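Local coordinates for protein beta-xylanase (Caldicellulosiruptor kristjanssonii, PDB 7NWN) that probably binds plant cell-wall polysaccharide, as the calcium-containing family 9 carbohydrate-binding module of a multimodular hyperthermostable xylanase-glucuronoyl esterase, at residues Leu81-Ser86 against Val117-Phe122; Ile23-Gly28 against Leu63-Asn68; Ala53-Asn58 against Arg177-Asn182; Thr160-Glu165 against Ile200-Arg205. All coordinates share one frame; numbering follows the deposited sequence. Where two conformers were deposited one is given.

Contacts 2 and 4 form one region, their centres about 7 Å apart: Asp67 OD1 and Arg205 NE make a salt bridge of 2.7 Å, and Trp65 NE1 probably donates to Lys203 O at 2.8 Å. Contact 3 lies across the molecule, its centre about 27 Å from each, yet is joined to contact 4 through adjacent strands 161-171 and 177-182, where Asn182 ND2 and Glu165 OE2 are 2.9 Å apart. Contact 1 is centred about 16 Å from contact 3. The side chains of Leu81 in contact 1 and Thr57 in contact 3 each lie about 5 Å from a bound calcium, consistent with the site of Asp78, Val80, Asp92 and Ala171.

Contact 1 (Leu81-Ser86 against Val117-Phe122); sequences LNSANS and VNYNNF
Leu81 lays its CB over one face of the Tyr119 ring, 3.8 Å from the ring centroid and only 9° off the normal, a CH-pi contact almost above the middle of the ring. Its branch continues across the same ring, with Leu81 CD1 3.8 Å from Tyr119 CD2. The Leu81 and Tyr119 side chains run antiparallel to one another. With CG set between its own backbone N and carbonyl carbon (chi1 60°), Tyr119 directs its phenol toward Ser83. There Ser83 OG and Tyr119 OH share a hydrogen bond of 2.6 Å, which either hydroxyl could donate. Ser83 CB also lies 3.7 Å from Tyr119 CE1, and the backbone of Asn82 and Ser83 borders the ring near its plane.

Each side is shaped by an asparagine. Asn82 OD1 accepts from Ala84 N at 2.9 Å, an Asx turn that bends the chain around Ser83. Asn118 begins the type I turn 118-121 that carries Tyr119, and its OD1 takes the N-H of Phe122, also at 2.9 Å, from above its carbonyl plane. The amide nitrogen of Asn118 goes to Gln91. Beyond the segments, Leu139 and Tyr144 touch both Leu81 and Tyr119, while Asn82 N bonds to the calcium ligand Asp92. Between the segments the chemistry is uncharged: the hydroxyl pair ties down the phenol end of Tyr119 while Leu81 covers a ring face, so polar and apolar contacts together hold the tyrosine against the calcium-side loop.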
loop_
_atom_site.group_PDB
_atom_site.type_symbol
_atom_site.label_atom_id
_atom_site.label_comp_id
_atom_site.label_asym_id
_atom_site.label_seq_id
_atom_site.Cartn_x
_atom_site.Cartn_y
_atom_site.Cartn_z
ATOM N N LEU A 81 19.673 1.848 -1.690
ATOM C CA LEU A 81 18.558 2.724 -2.010
ATOM C C LEU A 81 19.008 3.767 -3.016
ATOM O O LEU A 81 20.002 4.455 -2.816
ATOM C CB LEU A 81 18.012 3.395 -0.747
ATOM C CG LEU A 81 17.567 2.399 0.332
ATOM C CD1 LEU A 81 17.001 3.147 1.538
ATOM C CD2 LEU A 81 16.554 1.398 -0.249
ATOM N N ASN A 82 18.221 3.912 -4.079
ATOM C CA ASN A 82 18.540 4.870 -5.119
ATOM C C ASN A 82 17.260 5.576 -5.584
ATOM O O ASN A 82 16.254 4.935 -5.834
ATOM C CB ASN A 82 19.226 4.140 -6.281
ATOM C CG ASN A 82 19.767 5.180 -7.233
ATOM O OD1 ASN A 82 19.001 5.824 -7.980
ATOM N ND2 ASN A 82 21.075 5.410 -7.148
ATOM N N SER A 83 17.317 6.883 -5.667
ATOM C CA SER A 83 16.234 7.692 -6.177
ATOM C C SER A 83 16.817 8.794 -7.064
ATOM O O SER A 83 16.187 9.845 -7.187
ATOM C CB SER A 83 15.418 8.331 -5.061
ATOM O OG SER A 83 16.229 8.985 -4.091
ATOM N N ALA A 84 17.960 8.530 -7.721
ATOM C CA ALA A 84 18.549 9.547 -8.604
ATOM C C ALA A 84 17.800 9.705 -9.949
ATOM O O ALA A 84 17.778 10.798 -10.483
ATOM C CB ALA A 84 20.040 9.327 -8.758
ATOM N N ASN A 85 17.105 8.668 -10.463
ATOM C CA ASN A 85 16.353 8.768 -11.722
ATOM C C ASN A 85 15.197 9.753 -11.575
ATOM O O ASN A 85 14.524 9.726 -10.558
ATOM C CB ASN A 85 15.803 7.399 -12.149
ATOM C CG ASN A 85 15.474 7.296 -13.629
ATOM O OD1 ASN A 85 14.652 8.050 -14.158
ATOM N ND2 ASN A 85 16.105 6.352 -14.301
ATOM N N SER A 86 14.916 10.600 -12.581
ATOM C CA SER A 86 13.806 11.544 -12.449
ATOM C C SER A 86 12.448 10.883 -12.728
ATOM O O SER A 86 11.406 11.476 -12.461
ATOM C CB SER A 86 13.999 12.748 -13.328
ATOM O OG SER A 86 14.043 12.296 -14.668
ATOM N N VAL A 117 5.196 6.190 -3.293
ATOM C CA VAL A 117 6.017 6.986 -2.389
ATOM C C VAL A 117 7.387 6.309 -2.357
ATOM O O VAL A 117 7.469 5.068 -2.323
ATOM C CB VAL A 117 5.389 7.108 -0.972
ATOM C CG1 VAL A 117 5.040 5.761 -0.351
ATOM C CG2 VAL A 117 6.209 7.958 -0.013
ATOM N N ASN A 118 8.446 7.119 -2.487
ATOM C CA ASN A 118 9.799 6.577 -2.411
ATOM C C ASN A 118 10.315 6.570 -0.960
ATOM O O ASN A 118 9.653 7.081 -0.062
ATOM C CB ASN A 118 10.719 7.301 -3.400
ATOM C CG ASN A 118 11.197 8.676 -2.969
ATOM O OD1 ASN A 118 11.006 9.112 -1.839
ATOM N ND2 ASN A 118 11.882 9.371 -3.872
ATOM N N TYR A 119 11.539 6.041 -0.741
ATOM C CA TYR A 119 12.048 5.831 0.611
ATOM C C TYR A 119 12.326 7.181 1.278
ATOM O O TYR A 119 12.404 7.181 2.486
ATOM C CB TYR A 119 13.310 4.940 0.624
ATOM C CG TYR A 119 14.445 5.524 -0.173
ATOM C CD1 TYR A 119 14.523 5.335 -1.551
ATOM C CD2 TYR A 119 15.356 6.387 0.413
ATOM C CE1 TYR A 119 15.534 5.923 -2.305
ATOM C CE2 TYR A 119 16.390 6.959 -0.324
ATOM C CZ TYR A 119 16.477 6.741 -1.693
ATOM O OH TYR A 119 17.449 7.355 -2.457
ATOM N N ASN A 120 12.450 8.301 0.518
ATOM C CA ASN A 120 12.603 9.655 1.075
ATOM C C ASN A 120 11.250 10.349 1.299
ATOM O O ASN A 120 11.209 11.569 1.556
ATOM C CB ASN A 120 13.479 10.567 0.203
ATOM C CG ASN A 120 14.927 10.158 0.311
ATOM O OD1 ASN A 120 15.362 9.703 1.373
ATOM N ND2 ASN A 120 15.639 10.222 -0.799
ATOM N N ASN A 121 10.172 9.576 1.133
ATOM C CA ASN A 121 8.812 10.068 1.376
ATOM C C ASN A 121 8.288 11.009 0.289
ATOM O O ASN A 121 7.303 11.745 0.540
ATOM C CB ASN A 121 8.660 10.795 2.712
ATOM C CG ASN A 121 7.215 10.707 3.195
ATOM O OD1 ASN A 121 6.579 9.668 3.028
ATOM N ND2 ASN A 121 6.730 11.766 3.832
ATOM N N PHE A 122 8.909 10.942 -0.908
ATOM C CA PHE A 122 8.451 11.727 -2.061
ATOM C C PHE A 122 7.290 10.971 -2.708
ATOM O O PHE A 122 7.437 9.823 -3.143
ATOM C CB PHE A 122 9.605 11.924 -3.067
ATOM C CG PHE A 122 9.175 12.569 -4.364
ATOM C CD1 PHE A 122 8.733 13.884 -4.389
ATOM C CD2 PHE A 122 9.188 11.854 -5.564
ATOM C CE1 PHE A 122 8.301 14.479 -5.569
ATOM C CE2 PHE A 122 8.780 12.457 -6.751
ATOM C CZ PHE A 122 8.321 13.764 -6.743
#

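Contact 2 (Ile23-Gly28 against Leu63-Asn68); sequences IYVSYG and LMWDDN. With EDO (1,2-ethanediol), chain J.
A single backbone bridge between Tyr27 and Trp65, backed by an edge-to-face aromatic pair, joins the chain leaving strand 22-25 to the end of strand 58-66, an outermost strand of the four-stranded antiparallel sheet. Trp65 N donates to Ser26 O at 3.0 Å, and Gly28 N returns a bond to Trp65 O at 2.7 Å. Earlier the strands diverge, their axes 43° apart, and a water spans the gap from Ser26 N to Leu63 O.

Tyr27 points its CD2 edge at the Trp65 indole; the ring planes stand at 88°, with centroids of the tyrosine and the six-membered ring 4.9 Å apart. Extending CG opposite its backbone N (chi1 -179°) carries the Tyr27 ring across the indole face, until OH reaches Asp67 OD1 at 3.3 Å, a weak bond; that carboxylate also forms a salt bridge with Arg205. Val25 CG1 packs tightly on Met64 CA at 3.4 Å and also meets the indole at CD1. Met64 SD lies 3.6 Å from Gly28 CA, where a side chain on the glycine would collide with it. A leucine in place of Trp65 would probably leave the Tyr27 edge without an aromatic face and Lys203 O without its N-H donor.

Asp66 OD1 makes an Asx turn with Asn68 N; its other oxygen goes to Tyr71 and Ser29. Strand 198-202 lies beside 22-25 in the larger sheet, Ile200 touching Val25 and Leu63 and Leu202 touching Trp65, whereas strand 69-77 pairs with 58-66 on the smaller sheet.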
loop_
_atom_site.group_PDB
_atom_site.type_symbol
_atom_site.label_atom_id
_atom_site.label_comp_id
_atom_site.label_asym_id
_atom_site.label_seq_id
_atom_site.Cartn_x
_atom_site.Cartn_y
_atom_site.Cartn_z
ATOM N N ILE A 23 -7.284 -10.491 0.802
ATOM C CA ILE A 23 -6.768 -10.184 2.145
ATOM C C ILE A 23 -7.929 -9.615 2.987
ATOM O O ILE A 23 -8.667 -8.725 2.525
ATOM C CB ILE A 23 -5.589 -9.181 2.038
ATOM C CG1 ILE A 23 -4.394 -9.807 1.320
ATOM C CG2 ILE A 23 -5.192 -8.605 3.401
ATOM C CD1 ILE A 23 -3.381 -8.797 0.809
ATOM N N TYR A 24 -8.114 -10.180 4.194
ATOM C CA TYR A 24 -9.097 -9.707 5.168
ATOM C C TYR A 24 -8.378 -8.637 6.001
ATOM O O TYR A 24 -7.283 -8.877 6.454
ATOM C CB TYR A 24 -9.625 -10.897 6.006
ATOM C CG TYR A 24 -10.462 -11.839 5.176
ATOM C CD1 TYR A 24 -11.814 -11.586 4.962
ATOM C CD2 TYR A 24 -9.879 -12.915 4.496
ATOM C CE1 TYR A 24 -12.583 -12.412 4.146
ATOM C CE2 TYR A 24 -10.634 -13.760 3.685
ATOM C CZ TYR A 24 -11.990 -13.501 3.516
ATOM O OH TYR A 24 -12.744 -14.293 2.710
ATOM N N VAL A 25 -8.937 -7.436 6.059
ATOM C CA VAL A 25 -8.333 -6.296 6.737
ATOM C C VAL A 25 -9.119 -5.988 8.013
ATOM O O VAL A 25 -10.323 -5.676 7.973
ATOM C CB VAL A 25 -8.386 -5.084 5.802
ATOM C CG1 VAL A 25 -7.658 -3.854 6.394
ATOM C CG2 VAL A 25 -7.885 -5.458 4.402
ATOM N N SER A 26 -8.400 -6.017 9.135
ATOM C CA SER A 26 -8.962 -5.625 10.422
ATOM C C SER A 26 -9.084 -4.103 10.589
ATOM O O SER A 26 -8.366 -3.316 9.968
ATOM C CB SER A 26 -8.105 -6.176 11.494
ATOM O OG SER A 26 -8.154 -7.578 11.396
ATOM N N TYR A 27 -9.972 -3.730 11.523
ATOM C CA TYR A 27 -10.388 -2.371 11.817
ATOM C C TYR A 27 -9.415 -1.803 12.845
ATOM O O TYR A 27 -9.081 -2.470 13.835
ATOM C CB TYR A 27 -11.811 -2.354 12.389
ATOM C CG TYR A 27 -12.286 -0.961 12.692
ATOM C CD1 TYR A 27 -12.049 -0.372 13.934
ATOM C CD2 TYR A 27 -12.962 -0.232 11.744
ATOM C CE1 TYR A 27 -12.468 0.923 14.211
ATOM C CE2 TYR A 27 -13.362 1.067 12.001
ATOM C CZ TYR A 27 -13.136 1.645 13.234
ATOM O OH TYR A 27 -13.582 2.916 13.430
ATOM N N GLY A 28 -8.969 -0.568 12.593
ATOM C CA GLY A 28 -8.018 0.060 13.519
ATOM C C GLY A 28 -7.507 1.371 12.948
ATOM O O GLY A 28 -7.636 1.608 11.744
ATOM N N LEU A 63 -2.219 -4.184 6.449
ATOM C CA LEU A 63 -3.319 -3.325 6.070
ATOM C C LEU A 63 -4.189 -3.169 7.294
ATOM O O LEU A 63 -4.259 -4.099 8.107
ATOM C CB LEU A 63 -4.140 -3.995 4.943
ATOM C CG LEU A 63 -3.473 -4.076 3.567
ATOM C CD1 LEU A 63 -4.442 -4.648 2.502
ATOM C CD2 LEU A 63 -2.959 -2.709 3.131
ATOM N N MET A 64 -4.892 -2.031 7.362
ATOM C CA MET A 64 -5.837 -1.783 8.446
ATOM C C MET A 64 -6.833 -0.773 7.889
ATOM O O MET A 64 -6.487 -0.036 6.966
ATOM C CB MET A 64 -5.087 -1.225 9.664
ATOM C CG MET A 64 -5.849 -1.306 10.990
ATOM S SD MET A 64 -4.787 -0.984 12.437
ATOM C CE MET A 64 -3.662 -2.350 12.357
ATOM N N TRP A 65 -8.075 -0.760 8.393
ATOM C CA TRP A 65 -9.025 0.254 7.956
ATOM C C TRP A 65 -9.742 0.882 9.143
ATOM O O TRP A 65 -9.922 0.240 10.170
ATOM C CB TRP A 65 -10.072 -0.352 7.010
ATOM C CG TRP A 65 -11.053 -1.281 7.674
ATOM C CD1 TRP A 65 -10.839 -2.575 8.062
ATOM C CD2 TRP A 65 -12.425 -0.986 7.991
ATOM N NE1 TRP A 65 -11.984 -3.120 8.593
ATOM C CE2 TRP A 65 -12.983 -2.170 8.540
ATOM C CE3 TRP A 65 -13.235 0.153 7.856
ATOM C CZ2 TRP A 65 -14.314 -2.222 8.978
ATOM C CZ3 TRP A 65 -14.572 0.079 8.228
ATOM C CH2 TRP A 65 -15.075 -1.079 8.829
ATOM N N ASP A 66 -10.170 2.123 8.949
ATOM C CA ASP A 66 -11.085 2.739 9.885
ATOM C C ASP A 66 -12.219 3.388 9.093
ATOM O O ASP A 66 -12.223 3.346 7.869
ATOM C CB ASP A 66 -10.374 3.661 10.890
ATOM C CG ASP A 66 -9.815 4.964 10.343
ATOM O OD1 ASP A 66 -10.320 5.474 9.322
ATOM O OD2 ASP A 66 -8.931 5.527 11.016
ATOM N N ASP A 67 -13.096 4.106 9.797
ATOM C CA ASP A 67 -14.275 4.682 9.172
ATOM C C ASP A 67 -13.905 5.614 8.030
ATOM O O ASP A 67 -14.769 5.817 7.194
ATOM C CB ASP A 67 -15.159 5.462 10.164
ATOM C CG ASP A 67 -15.817 4.537 11.178
ATOM O OD1 ASP A 67 -15.818 3.289 10.971
ATOM O OD2 ASP A 67 -16.242 5.046 12.198
ATOM N N ASN A 68 -12.691 6.221 8.041
ATOM C CA ASN A 68 -12.371 7.278 7.101
ATOM C C ASN A 68 -11.292 6.896 6.067
ATOM O O ASN A 68 -11.021 7.693 5.165
ATOM C CB ASN A 68 -11.905 8.544 7.830
ATOM C CG ASN A 68 -12.919 9.000 8.861
ATOM O OD1 ASN A 68 -14.061 9.254 8.496
ATOM N ND2 ASN A 68 -12.511 9.106 10.123
HETATM C C1 EDO J . -15.969 9.617 5.743
HETATM O O1 EDO J . -16.381 8.274 5.950
HETATM C C2 EDO J . -15.593 9.893 4.338
HETATM O O2 EDO J . -16.705 10.230 3.520
HETATM O O HOH W 1 -5.607 -6.318 8.925
#

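Contact 3 (Ala53-Asn58 against Arg177-Asn182); sequences ATTQTN and RVATIN
Ile181 pushes its CD1 into the bend of segment 53-58, with that methyl 3.6 Å from Thr57 O and 3.9 Å from Asn58 CA. Its CG1 branch leans beside the backbone N (chi1 -42°, turned some way from the usual -60°), and the fully extended chi2 of -179° brings CD1 against the loop. Thr57 meets it with its methyl: CG2 lies 4.1 Å from Ile181 CD1, the two side chains crossing at a slant. The hydroxyl branch of Thr57 instead takes the place beside its own N, reaching the calcium ligand Asp78 in a weak bond.

Thr55 and Ala179 meet more loosely, CB to CB at 4.3 Å. No hydrogen bond crosses between the segments; the contact is apolar packing, chiefly the Ile181 methyl on the loop backbone. It sets the connection between strand 50-51 of the larger sheet and strand 58-66 of the smaller one against strand 177-182.

Val178 and Ala179 form a classic beta bulge opposite Glu170 of strand 161-171, the partner of 177-182. On the other flank, strand 50-51 pairs with 177-182 and Tyr51 touches Ile181; at the far end of the loop, Asn58 makes a backbone bond to Tyr77 of strand 69-77.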
loop_
_atom_site.group_PDB
_atom_site.type_symbol
_atom_site.label_atom_id
_atom_site.label_comp_id
_atom_site.label_asym_id
_atom_site.label_seq_id
_atom_site.Cartn_x
_atom_site.Cartn_y
_atom_site.Cartn_z
ATOM N N ALA A 53 12.092 -10.477 -11.593
ATOM C CA ALA A 53 13.435 -11.037 -11.775
ATOM C C ALA A 53 14.045 -11.322 -10.412
ATOM O O ALA A 53 13.541 -10.828 -9.412
ATOM C CB ALA A 53 14.337 -10.086 -12.526
ATOM N N THR A 54 15.157 -12.067 -10.367
ATOM C CA THR A 54 15.773 -12.377 -9.086
ATOM C C THR A 54 16.436 -11.110 -8.558
ATOM O O THR A 54 16.898 -10.280 -9.345
ATOM C CB THR A 54 16.781 -13.533 -9.187
ATOM O OG1 THR A 54 17.796 -13.012 -10.035
ATOM C CG2 THR A 54 16.214 -14.800 -9.796
ATOM N N THR A 55 16.458 -10.973 -7.227
ATOM C CA THR A 55 16.896 -9.772 -6.522
ATOM C C THR A 55 17.008 -10.125 -5.042
ATOM O O THR A 55 16.310 -11.023 -4.586
ATOM C CB THR A 55 15.895 -8.614 -6.688
ATOM O OG1 THR A 55 16.439 -7.521 -5.961
ATOM C CG2 THR A 55 14.497 -8.924 -6.194
ATOM N N GLN A 56 17.853 -9.437 -4.271
ATOM C CA GLN A 56 17.842 -9.728 -2.841
ATOM C C GLN A 56 16.871 -8.789 -2.105
ATOM O O GLN A 56 16.769 -8.845 -0.876
ATOM C CB GLN A 56 19.233 -9.614 -2.209
ATOM C CG GLN A 56 20.355 -10.316 -2.953
ATOM C CD GLN A 56 20.581 -11.701 -2.414
ATOM O OE1 GLN A 56 19.798 -12.618 -2.662
ATOM N NE2 GLN A 56 21.657 -11.852 -1.663
ATOM N N THR A 57 16.192 -7.904 -2.852
ATOM C CA THR A 57 15.141 -7.063 -2.277
ATOM C C THR A 57 13.905 -7.903 -1.972
ATOM O O THR A 57 13.528 -8.740 -2.772
ATOM C CB THR A 57 14.780 -5.904 -3.201
ATOM O OG1 THR A 57 15.989 -5.154 -3.232
ATOM C CG2 THR A 57 13.635 -5.022 -2.717
ATOM N N ASN A 58 13.321 -7.720 -0.783
ATOM C CA ASN A 58 12.047 -8.346 -0.477
ATOM C C ASN A 58 11.257 -7.369 0.389
ATOM O O ASN A 58 11.809 -6.346 0.799
ATOM C CB ASN A 58 12.155 -9.748 0.128
ATOM C CG ASN A 58 12.968 -9.730 1.398
ATOM O OD1 ASN A 58 12.441 -9.473 2.471
ATOM N ND2 ASN A 58 14.263 -9.955 1.273
ATOM N N ARG A 177 15.280 1.258 -12.345
ATOM C CA ARG A 177 14.606 0.090 -11.789
ATOM C C ARG A 177 15.126 -1.180 -12.462
ATOM O O ARG A 177 15.202 -1.228 -13.679
ATOM C CB ARG A 177 13.083 0.222 -11.947
ATOM C CG ARG A 177 12.338 -1.003 -11.420
ATOM C CD ARG A 177 10.837 -0.708 -11.330
ATOM N NE ARG A 177 10.294 -1.024 -12.640
ATOM C CZ ARG A 177 9.035 -0.814 -13.032
ATOM N NH1 ARG A 177 8.149 -0.266 -12.212
ATOM N NH2 ARG A 177 8.687 -1.134 -14.263
ATOM N N VAL A 178 15.443 -2.201 -11.663
ATOM C CA VAL A 178 15.911 -3.477 -12.148
ATOM C C VAL A 178 14.942 -4.587 -11.798
ATOM O O VAL A 178 15.138 -5.691 -12.290
ATOM C CB VAL A 178 17.343 -3.812 -11.683
ATOM C CG1 VAL A 178 18.301 -2.731 -12.164
ATOM C CG2 VAL A 178 17.474 -3.977 -10.172
ATOM N N ALA A 179 13.962 -4.324 -10.913
ATOM C CA ALA A 179 13.047 -5.376 -10.486
ATOM C C ALA A 179 11.761 -4.766 -9.923
ATOM O O ALA A 179 11.757 -3.609 -9.520
ATOM C CB ALA A 179 13.693 -6.312 -9.502
ATOM N N THR A 180 10.687 -5.563 -9.951
ATOM C CA THR A 180 9.427 -5.242 -9.316
ATOM C C THR A 180 9.019 -6.427 -8.482
ATOM O O THR A 180 9.393 -7.563 -8.783
ATOM C CB THR A 180 8.287 -4.875 -10.275
ATOM O OG1 THR A 180 8.028 -6.014 -11.101
ATOM C CG2 THR A 180 8.544 -3.616 -11.069
ATOM N N ILE A 181 8.302 -6.110 -7.399
ATOM C CA ILE A 181 7.622 -7.115 -6.602
ATOM C C ILE A 181 6.145 -6.737 -6.538
ATOM O O ILE A 181 5.827 -5.568 -6.309
ATOM C CB ILE A 181 8.239 -7.213 -5.202
ATOM C CG1 ILE A 181 9.776 -7.164 -5.252
ATOM C CG2 ILE A 181 7.725 -8.473 -4.498
ATOM C CD1 ILE A 181 10.433 -7.291 -3.886
ATOM N N ASN A 182 5.268 -7.724 -6.776
ATOM C CA ASN A 182 3.833 -7.499 -6.755
ATOM C C ASN A 182 3.143 -8.491 -5.819
ATOM O O ASN A 182 3.659 -9.584 -5.589
ATOM C CB ASN A 182 3.200 -7.574 -8.137
ATOM C CG ASN A 182 3.524 -6.337 -8.930
ATOM O OD1 ASN A 182 4.654 -6.225 -9.433
ATOM N ND2 ASN A 182 2.583 -5.398 -8.961
#

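Contact 4 (Thr160-Glu165 against Ile200-Arg205); sequences TIMGFE and IKLKGR
The Phe164 ring is met obliquely by Ile200, whose CG2 lies 3.8 Å from Phe164 CG and 3.7 Å from Phe164 CB, so the methyl sits by the root of the ring; the Phe164 side chain also touches Leu63 and Ile96. Ile200 reaches two partners at once by dividing its branches. CG1 stands between the backbone N and the carbonyl carbon (chi1 58°) and carries CD1 to within 3.6 Å of Met162 CE, while CG2 turns to the phenylalanine. The methionine bends at its last torsion (chi3 -70°), which folds CE back over both Ile200 and Leu202, the latter through CD1 at 3.9 Å.

Strands 161-171 and 198-202 run antiparallel here within the larger sheet of the beta-sandwich expected of a family 9 module. Met162 and Ile200 form a hydrogen-bonded pair: Met162 N to Ile200 O and Ile200 N to Met162 O are both 2.9 Å. Leu202 N adds a bond to Thr160 O at 3.0 Å, lying in the carbonyl plane. The side of the sheet bearing Met162 and Ile200 faces the interior, where Leu98 touches both. A serine in place of Ile200 would probably deprive Met162 CE and the base of the Phe164 ring of the methyls that pack on them and open a gap beside Leu63.

On the other side of the sheet Ile161 and Lys201 make a non-hydrogen-bonded pair, Ile161 CG1 lying 4.0 Å from Lys201 CG as the lysine chain leads away. Strand 22-25, parallel to 198-202, flanks Lys201 with Tyr24.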
loop_
_atom_site.group_PDB
_atom_site.type_symbol
_atom_site.label_atom_id
_atom_site.label_comp_id
_atom_site.label_asym_id
_atom_site.label_seq_id
_atom_site.Cartn_x
_atom_site.Cartn_y
_atom_site.Cartn_z
ATOM N N THR A 160 -17.441 -4.627 3.237
ATOM C CA THR A 160 -16.949 -3.899 2.073
ATOM C C THR A 160 -15.826 -4.661 1.372
ATOM O O THR A 160 -14.944 -5.235 2.031
ATOM C CB THR A 160 -16.444 -2.498 2.412
ATOM O OG1 THR A 160 -17.583 -1.839 2.952
ATOM C CG2 THR A 160 -15.930 -1.716 1.210
ATOM N N ILE A 161 -15.898 -4.712 0.025
ATOM C CA ILE A 161 -14.812 -5.289 -0.761
ATOM C C ILE A 161 -14.281 -4.196 -1.669
ATOM O O ILE A 161 -15.076 -3.484 -2.297
ATOM C CB ILE A 161 -15.191 -6.564 -1.541
ATOM C CG1 ILE A 161 -15.656 -7.669 -0.594
ATOM C CG2 ILE A 161 -14.036 -7.062 -2.406
ATOM C CD1 ILE A 161 -16.247 -8.867 -1.294
ATOM N N MET A 162 -12.934 -4.075 -1.696
ATOM C CA MET A 162 -12.283 -3.194 -2.660
ATOM C C MET A 162 -11.247 -3.984 -3.469
ATOM O O MET A 162 -10.772 -5.032 -3.036
ATOM C CB MET A 162 -11.638 -1.984 -1.979
ATOM C CG MET A 162 -12.673 -1.095 -1.322
ATOM S SD MET A 162 -12.010 0.309 -0.367
ATOM C CE MET A 162 -11.278 -0.550 1.011
ATOM N N GLY A 163 -10.960 -3.501 -4.684
ATOM C CA GLY A 163 -9.786 -4.007 -5.373
ATOM C C GLY A 163 -8.538 -3.303 -4.815
ATOM O O GLY A 163 -8.579 -2.109 -4.503
ATOM N N PHE A 164 -7.444 -4.056 -4.724
ATOM C CA PHE A 164 -6.214 -3.521 -4.164
ATOM C C PHE A 164 -5.039 -4.188 -4.873
ATOM O O PHE A 164 -5.069 -5.397 -5.085
ATOM C CB PHE A 164 -6.214 -3.835 -2.657
ATOM C CG PHE A 164 -4.949 -3.488 -1.925
ATOM C CD1 PHE A 164 -4.732 -2.182 -1.499
ATOM C CD2 PHE A 164 -3.983 -4.447 -1.700
ATOM C CE1 PHE A 164 -3.546 -1.860 -0.859
ATOM C CE2 PHE A 164 -2.781 -4.101 -1.087
ATOM C CZ PHE A 164 -2.591 -2.823 -0.648
ATOM N N GLU A 165 -3.952 -3.432 -5.077
ATOM C CA GLU A 165 -2.655 -4.005 -5.429
ATOM C C GLU A 165 -1.557 -3.261 -4.640
ATOM O O GLU A 165 -1.747 -2.109 -4.265
ATOM C CB GLU A 165 -2.452 -3.957 -6.965
ATOM C CG GLU A 165 -1.071 -4.396 -7.498
ATOM C CD GLU A 165 -0.605 -5.817 -7.208
ATOM O OE1 GLU A 165 -0.853 -6.357 -6.083
ATOM O OE2 GLU A 165 0.031 -6.424 -8.106
ATOM N N ILE A 200 -9.401 -6.826 -1.159
ATOM C CA ILE A 200 -9.393 -6.726 0.280
ATOM C C ILE A 200 -10.853 -6.697 0.732
ATOM O O ILE A 200 -11.688 -6.023 0.132
ATOM C CB ILE A 200 -8.616 -5.458 0.735
ATOM C CG1 ILE A 200 -9.198 -4.160 0.159
ATOM C CG2 ILE A 200 -7.143 -5.643 0.389
ATOM C CD1 ILE A 200 -8.541 -2.856 0.656
ATOM N N LYS A 201 -11.110 -7.387 1.839
ATOM C CA LYS A 201 -12.429 -7.330 2.457
ATOM C C LYS A 201 -12.252 -6.849 3.898
ATOM O O LYS A 201 -11.423 -7.413 4.635
ATOM C CB LYS A 201 -13.089 -8.716 2.385
ATOM C CG LYS A 201 -14.489 -8.809 3.009
ATOM C CD LYS A 201 -15.221 -10.055 2.564
ATOM C CE LYS A 201 -16.685 -10.094 2.927
ATOM N NZ LYS A 201 -16.973 -11.481 3.345
ATOM N N LEU A 202 -12.982 -5.780 4.231
ATOM C CA LEU A 202 -12.930 -5.096 5.524
ATOM C C LEU A 202 -13.799 -5.858 6.518
ATOM O O LEU A 202 -14.955 -6.176 6.199
ATOM C CB LEU A 202 -13.471 -3.676 5.345
ATOM C CG LEU A 202 -12.804 -2.887 4.224
ATOM C CD1 LEU A 202 -13.145 -1.410 4.311
ATOM C CD2 LEU A 202 -11.314 -3.127 4.226
ATOM N N LYS A 203 -13.210 -6.184 7.677
ATOM C CA LYS A 203 -13.936 -6.792 8.794
ATOM C C LYS A 203 -13.528 -6.155 10.145
ATOM O O LYS A 203 -12.599 -5.326 10.229
ATOM C CB LYS A 203 -13.580 -8.279 8.781
ATOM C CG LYS A 203 -12.135 -8.603 9.169
ATOM C CD LYS A 203 -11.918 -10.090 9.335
ATOM C CE LYS A 203 -10.613 -10.515 9.969
ATOM N NZ LYS A 203 -10.349 -9.742 11.200
ATOM N N GLY A 204 -14.279 -6.511 11.205
ATOM C CA GLY A 204 -13.855 -6.405 12.599
ATOM C C GLY A 204 -14.307 -5.118 13.286
ATOM O O GLY A 204 -13.833 -4.803 14.371
ATOM N N ARG A 205 -15.144 -4.304 12.630
ATOM C CA ARG A 205 -15.557 -3.090 13.308
ATOM C C ARG A 205 -16.704 -3.448 14.254
ATOM O O ARG A 205 -17.672 -4.052 13.809
ATOM C CB ARG A 205 -16.109 -2.068 12.317
ATOM C CG ARG A 205 -16.332 -0.720 12.974
ATOM C CD ARG A 205 -17.060 0.132 11.981
ATOM N NE ARG A 205 -17.112 1.477 12.476
ATOM C CZ ARG A 205 -18.110 1.957 13.206
ATOM N NH1 ARG A 205 -19.140 1.179 13.512
ATOM N NH2 ARG A 205 -18.072 3.211 13.622
#